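Long-range contact in tail protein, 43 kDa (Neisseria meningitidis MC58, PDB 3D37), which is of unknown function but is probably a baseplate component of a Mu-like phage tail: residues Arg274-His287 against Thr329-Trp341. Numbering follows the deposited sequence.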
loop_
_atom_site.group_PDB
_atom_site.type_symbol
_atom_site.label_atom_id
_atom_site.label_comp_id
_atom_site.label_asym_id
_atom_site.label_seq_id
_atom_site.Cartn_x
_atom_site.Cartn_y
_atom_site.Cartn_z
ATOM N N ARG A 274 -1.819 0.038 39.905
ATOM C CA ARG A 274 -1.071 -1.189 39.663
ATOM C C ARG A 274 -1.626 -1.903 38.418
ATOM O O ARG A 274 -0.908 -2.457 37.659
ATOM C CB ARG A 274 -1.159 -2.069 40.915
ATOM C CG ARG A 274 -0.668 -3.495 40.734
ATOM C CD ARG A 274 -0.708 -4.267 42.088
ATOM N NE ARG A 274 0.057 -5.501 41.943
ATOM C CZ ARG A 274 0.433 -6.294 42.952
ATOM N NH1 ARG A 274 0.121 -6.019 44.212
ATOM N NH2 ARG A 274 1.138 -7.389 42.680
ATOM N N LEU A 275 -2.932 -1.911 38.255
ATOM C CA LEU A 275 -3.565 -2.482 37.069
ATOM C C LEU A 275 -3.174 -1.770 35.790
ATOM O O LEU A 275 -2.960 -2.417 34.736
ATOM C CB LEU A 275 -5.078 -2.477 37.214
ATOM C CG LEU A 275 -5.592 -3.547 38.150
ATOM C CD1 LEU A 275 -7.041 -3.183 38.697
ATOM C CD2 LEU A 275 -5.522 -4.926 37.463
ATOM N N GLU A 276 -3.097 -0.435 35.864
ATOM C CA GLU A 276 -2.694 0.365 34.698
ATOM C C GLU A 276 -1.303 0.056 34.201
ATOM O O GLU A 276 -0.999 0.312 33.050
ATOM C CB GLU A 276 -2.733 1.864 35.028
ATOM C CG GLU A 276 -4.087 2.494 34.987
ATOM C CD GLU A 276 -4.063 3.865 35.671
ATOM O OE1 GLU A 276 -2.980 4.503 35.661
ATOM O OE2 GLU A 276 -5.103 4.291 36.224
ATOM N N GLY A 277 -0.458 -0.470 35.079
ATOM C CA GLY A 277 0.912 -0.733 34.772
ATOM C C GLY A 277 1.186 -1.962 33.946
ATOM O O GLY A 277 2.294 -2.094 33.420
ATOM N N PHE A 278 0.202 -2.860 33.792
ATOM C CA PHE A 278 0.461 -4.117 33.054
ATOM C C PHE A 278 -0.796 -4.532 32.299
ATOM O O PHE A 278 -1.880 -4.566 32.878
ATOM C CB PHE A 278 0.938 -5.243 34.006
ATOM C CG PHE A 278 1.046 -6.591 33.341
ATOM C CD1 PHE A 278 2.220 -7.000 32.757
ATOM C CD2 PHE A 278 -0.042 -7.442 33.309
ATOM C CE1 PHE A 278 2.333 -8.193 32.166
ATOM C CE2 PHE A 278 0.054 -8.651 32.709
ATOM C CZ PHE A 278 1.239 -9.035 32.129
ATOM N N THR A 279 -0.635 -4.830 31.012
ATOM C CA THR A 279 -1.726 -5.402 30.198
ATOM C C THR A 279 -1.158 -6.515 29.328
ATOM O O THR A 279 -0.127 -6.337 28.691
ATOM C CB THR A 279 -2.402 -4.341 29.255
ATOM O OG1 THR A 279 -2.636 -3.146 30.007
ATOM C CG2 THR A 279 -3.740 -4.896 28.671
ATOM N N LEU A 280 -1.842 -7.655 29.333
ATOM C CA LEU A 280 -1.609 -8.767 28.422
ATOM C C LEU A 280 -2.794 -8.829 27.479
ATOM O O LEU A 280 -3.916 -9.047 27.932
ATOM C CB LEU A 280 -1.497 -10.055 29.220
ATOM C CG LEU A 280 -1.436 -11.388 28.457
ATOM C CD1 LEU A 280 -0.218 -11.507 27.588
ATOM C CD2 LEU A 280 -1.555 -12.565 29.511
ATOM N N THR A 281 -2.568 -8.558 26.202
ATOM C CA THR A 281 -3.606 -8.626 25.152
ATOM C C THR A 281 -3.393 -9.855 24.270
ATOM O O THR A 281 -2.384 -9.978 23.564
ATOM C CB THR A 281 -3.654 -7.310 24.299
ATOM O OG1 THR A 281 -3.695 -6.186 25.182
ATOM C CG2 THR A 281 -4.856 -7.252 23.446
ATOM N N ILE A 282 -4.309 -10.821 24.371
ATOM C CA ILE A 282 -4.230 -12.030 23.556
ATOM C C ILE A 282 -5.296 -12.017 22.474
ATOM O O ILE A 282 -6.461 -11.718 22.725
ATOM C CB ILE A 282 -4.378 -13.274 24.453
ATOM C CG1 ILE A 282 -3.131 -13.401 25.326
ATOM C CG2 ILE A 282 -4.685 -14.553 23.590
ATOM C CD1 ILE A 282 -3.190 -14.455 26.379
ATOM N N THR A 283 -4.908 -12.352 21.257
ATOM C CA THR A 283 -5.854 -12.519 20.199
ATOM C C THR A 283 -6.001 -14.039 19.845
ATOM O O THR A 283 -4.973 -14.738 19.698
ATOM C CB THR A 283 -5.428 -11.680 18.968
ATOM O OG1 THR A 283 -5.230 -10.304 19.380
ATOM C CG2 THR A 283 -6.504 -11.752 17.895
ATOM N N VAL A 284 -7.272 -14.498 19.785
ATOM C CA VAL A 284 -7.665 -15.870 19.485
ATOM C C VAL A 284 -8.618 -15.904 18.323
ATOM O O VAL A 284 -9.277 -14.927 18.012
ATOM C CB VAL A 284 -8.235 -16.671 20.685
ATOM C CG1 VAL A 284 -7.153 -16.945 21.694
ATOM C CG2 VAL A 284 -9.485 -15.960 21.319
ATOM N N GLY A 285 -8.661 -17.046 17.624
ATOM C CA GLY A 285 -9.606 -17.193 16.525
ATOM C C GLY A 285 -10.928 -17.582 17.188
ATOM O O GLY A 285 -10.920 -18.169 18.233
ATOM N N GLY A 286 -12.048 -17.273 16.555
ATOM C CA GLY A 286 -13.389 -17.561 17.155
ATOM C C GLY A 286 -13.806 -16.545 18.209
ATOM O O GLY A 286 -13.092 -15.555 18.477
ATOM N N HIS A 287 -14.960 -16.834 18.813
ATOM C CA HIS A 287 -15.585 -16.088 19.869
ATOM C C HIS A 287 -15.902 -16.888 21.137
ATOM O O HIS A 287 -16.327 -16.317 22.125
ATOM C CB HIS A 287 -16.860 -15.456 19.362
ATOM C CG HIS A 287 -16.616 -14.428 18.297
ATOM N ND1 HIS A 287 -17.560 -14.107 17.351
ATOM C CD2 HIS A 287 -15.513 -13.714 17.982
ATOM C CE1 HIS A 287 -17.056 -13.219 16.516
ATOM N NE2 HIS A 287 -15.838 -12.928 16.915
ATOM N N THR A 329 -12.858 -14.236 11.920
ATOM C CA THR A 329 -13.472 -14.163 13.250
ATOM C C THR A 329 -12.429 -14.327 14.349
ATOM O O THR A 329 -11.755 -15.314 14.409
ATOM C CB THR A 329 -14.617 -15.266 13.328
ATOM O OG1 THR A 329 -15.648 -14.928 12.381
ATOM C CG2 THR A 329 -15.251 -15.258 14.658
ATOM N N GLN A 330 -12.304 -13.338 15.217
ATOM C CA GLN A 330 -11.400 -13.366 16.350
ATOM C C GLN A 330 -11.965 -12.675 17.581
ATOM O O GLN A 330 -12.962 -12.001 17.502
ATOM C CB GLN A 330 -10.068 -12.648 15.947
ATOM C CG GLN A 330 -9.285 -13.320 14.728
ATOM C CD GLN A 330 -8.203 -12.355 14.290
ATOM O OE1 GLN A 330 -8.507 -11.198 13.991
ATOM N NE2 GLN A 330 -6.971 -12.803 14.260
ATOM N N THR A 331 -11.269 -12.860 18.698
ATOM C CA THR A 331 -11.525 -12.181 19.915
ATOM C C THR A 331 -10.190 -11.626 20.432
ATOM O O THR A 331 -9.174 -12.343 20.530
ATOM C CB THR A 331 -12.285 -13.054 21.007
ATOM O OG1 THR A 331 -13.349 -13.785 20.379
ATOM C CG2 THR A 331 -12.874 -12.133 22.160
ATOM N N GLU A 332 -10.210 -10.333 20.756
ATOM C CA GLU A 332 -9.136 -9.736 21.562
ATOM C C GLU A 332 -9.497 -9.789 22.989
ATOM O O GLU A 332 -10.622 -9.370 23.424
ATOM C CB GLU A 332 -8.918 -8.293 21.093
ATOM C CG GLU A 332 -8.060 -7.438 22.013
ATOM C CD GLU A 332 -8.025 -5.957 21.509
ATOM O OE1 GLU A 332 -7.636 -5.819 20.314
ATOM O OE2 GLU A 332 -8.393 -5.028 22.311
ATOM N N LEU A 333 -8.571 -10.322 23.764
ATOM C CA LEU A 333 -8.748 -10.544 25.193
ATOM C C LEU A 333 -7.774 -9.642 25.965
ATOM O O LEU A 333 -6.554 -9.796 25.831
ATOM C CB LEU A 333 -8.534 -12.021 25.544
ATOM C CG LEU A 333 -9.317 -13.085 24.720
ATOM C CD1 LEU A 333 -8.738 -14.462 25.032
ATOM C CD2 LEU A 333 -10.819 -13.004 25.011
ATOM N N ARG A 334 -8.306 -8.658 26.678
ATOM C CA ARG A 334 -7.479 -7.702 27.430
ATOM C C ARG A 334 -7.430 -8.196 28.856
ATOM O O ARG A 334 -8.375 -8.086 29.602
ATOM C CB ARG A 334 -8.030 -6.271 27.341
ATOM C CG ARG A 334 -8.109 -5.834 25.867
ATOM C CD ARG A 334 -8.379 -4.322 25.720
ATOM N NE ARG A 334 -9.705 -3.955 26.188
ATOM C CZ ARG A 334 -10.784 -3.887 25.423
ATOM N NH1 ARG A 334 -10.744 -4.204 24.128
ATOM N NH2 ARG A 334 -11.929 -3.551 25.962
ATOM N N LEU A 335 -6.294 -8.779 29.191
ATOM C CA LEU A 335 -6.075 -9.494 30.421
ATOM C C LEU A 335 -5.207 -8.703 31.407
ATOM O O LEU A 335 -4.269 -7.976 31.030
ATOM C CB LEU A 335 -5.467 -10.840 30.082
ATOM C CG LEU A 335 -6.383 -11.833 29.381
ATOM C CD1 LEU A 335 -5.584 -12.898 28.654
ATOM C CD2 LEU A 335 -7.392 -12.451 30.417
ATOM N N LYS A 336 -5.534 -8.846 32.685
ATOM C CA LYS A 336 -4.885 -8.131 33.753
ATOM C C LYS A 336 -4.417 -9.106 34.801
ATOM O O LYS A 336 -4.911 -10.230 34.869
ATOM C CB LYS A 336 -5.858 -7.107 34.372
ATOM C CG LYS A 336 -6.323 -5.989 33.376
ATOM C CD LYS A 336 -5.162 -4.998 33.202
ATOM C CE LYS A 336 -5.493 -3.719 32.542
ATOM N NZ LYS A 336 -4.285 -2.867 32.491
ATOM N N GLU A 337 -3.436 -8.668 35.599
ATOM C CA GLU A 337 -3.011 -9.385 36.780
ATOM C C GLU A 337 -4.223 -9.853 37.597
ATOM O O GLU A 337 -5.168 -9.086 37.888
ATOM C CB GLU A 337 -2.126 -8.495 37.650
ATOM C CG GLU A 337 -1.477 -9.184 38.829
ATOM C CD GLU A 337 -0.538 -8.287 39.633
ATOM O OE1 GLU A 337 -0.432 -7.065 39.364
ATOM O OE2 GLU A 337 0.038 -8.822 40.595
ATOM N N ASP A 338 -4.157 -11.109 38.018
ATOM C CA ASP A 338 -5.216 -11.725 38.840
ATOM C C ASP A 338 -5.294 -11.226 40.271
ATOM O O ASP A 338 -4.293 -10.876 40.880
ATOM C CB ASP A 338 -4.986 -13.236 38.807
ATOM C CG ASP A 338 -6.195 -14.053 39.251
ATOM O OD1 ASP A 338 -7.333 -13.677 38.907
ATOM O OD2 ASP A 338 -5.940 -15.093 39.915
ATOM N N GLY A 339 -6.516 -11.124 40.794
ATOM C CA GLY A 339 -6.745 -10.855 42.201
ATOM C C GLY A 339 -6.641 -9.390 42.618
ATOM O O GLY A 339 -6.831 -9.092 43.774
ATOM N N ILE A 340 -6.381 -8.474 41.687
ATOM C CA ILE A 340 -6.076 -7.070 42.020
ATOM C C ILE A 340 -7.313 -6.149 42.013
ATOM O O ILE A 340 -7.502 -5.343 42.913
ATOM C CB ILE A 340 -4.952 -6.529 41.042
ATOM C CG1 ILE A 340 -3.657 -7.368 41.174
ATOM C CG2 ILE A 340 -4.666 -5.051 41.275
ATOM C CD1 ILE A 340 -3.076 -7.521 42.618
ATOM N N TRP A 341 -8.172 -6.285 41.012
ATOM C CA TRP A 341 -9.367 -5.433 40.821
ATOM C C TRP A 341 -10.468 -5.794 41.818
ATOM O O TRP A 341 -10.735 -6.958 42.020
ATOM C CB TRP A 341 -9.916 -5.582 39.355
ATOM C CG TRP A 341 -11.009 -4.567 38.961
ATOM C CD1 TRP A 341 -10.908 -3.199 38.990
ATOM C CD2 TRP A 341 -12.380 -4.848 38.542
ATOM N NE1 TRP A 341 -12.090 -2.632 38.606
ATOM C CE2 TRP A 341 -13.014 -3.607 38.340
ATOM C CE3 TRP A 341 -13.111 -6.020 38.319
ATOM C CZ2 TRP A 341 -14.346 -3.500 37.893
ATOM C CZ3 TRP A 341 -14.441 -5.912 37.878
ATOM C CH2 TRP A 341 -15.035 -4.670 37.666
HETATM O O HOH W 1 -0.866 -5.047 37.317
HETATM O O HOH W 2 -2.589 -5.822 35.350
#
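The amine of K336 plugs the junction between helix 259-276 and strand 278-285: NZ donates to L275 O (2.6 Å), F278 O (3.0 Å) and T279 OG1. Three acceptors thus grip one ammonium, which reaches both carbonyls from above their planes. A bend at chi2 (-75°) swings the chain back there, although CB starts out away from strand 278-285. Beside it R274 meets E337 in a salt bridge, NE to OE1 at 3.1 Å and a short but poorly angled, weak bond from NH2 to OE2, with guanidinium and carboxylate planes 62° apart. I340 CD1 lies over one guanidinium face, and I340 CG2 packs on L275 CG at 3.6 Å; the type II turn from E337 to I340 carries that isoleucine back to the helix end.

Beyond, the strands run antiparallel, with L280-L335, I282-L333 and V284-T331 as hydrogen-bonded pairs, their side chains on one face. There L335 CD1 touches I282 CD1 at 3.7 Å. At the far end T331 OG1 donates to G286 O (2.6 Å), in the carbonyl plane on a lone pair, and T329 CG2 makes a CH-pi contact over the H287 ring.

The R334-E332 salt bridge lies on the other face; R334 also pairs with D28, and E332 with R320. Strand 202-208 flanks 278-285 and strand 310-324 flanks 330-337, while M203, F314 and L316 pack against the leucines and I282 on the first face.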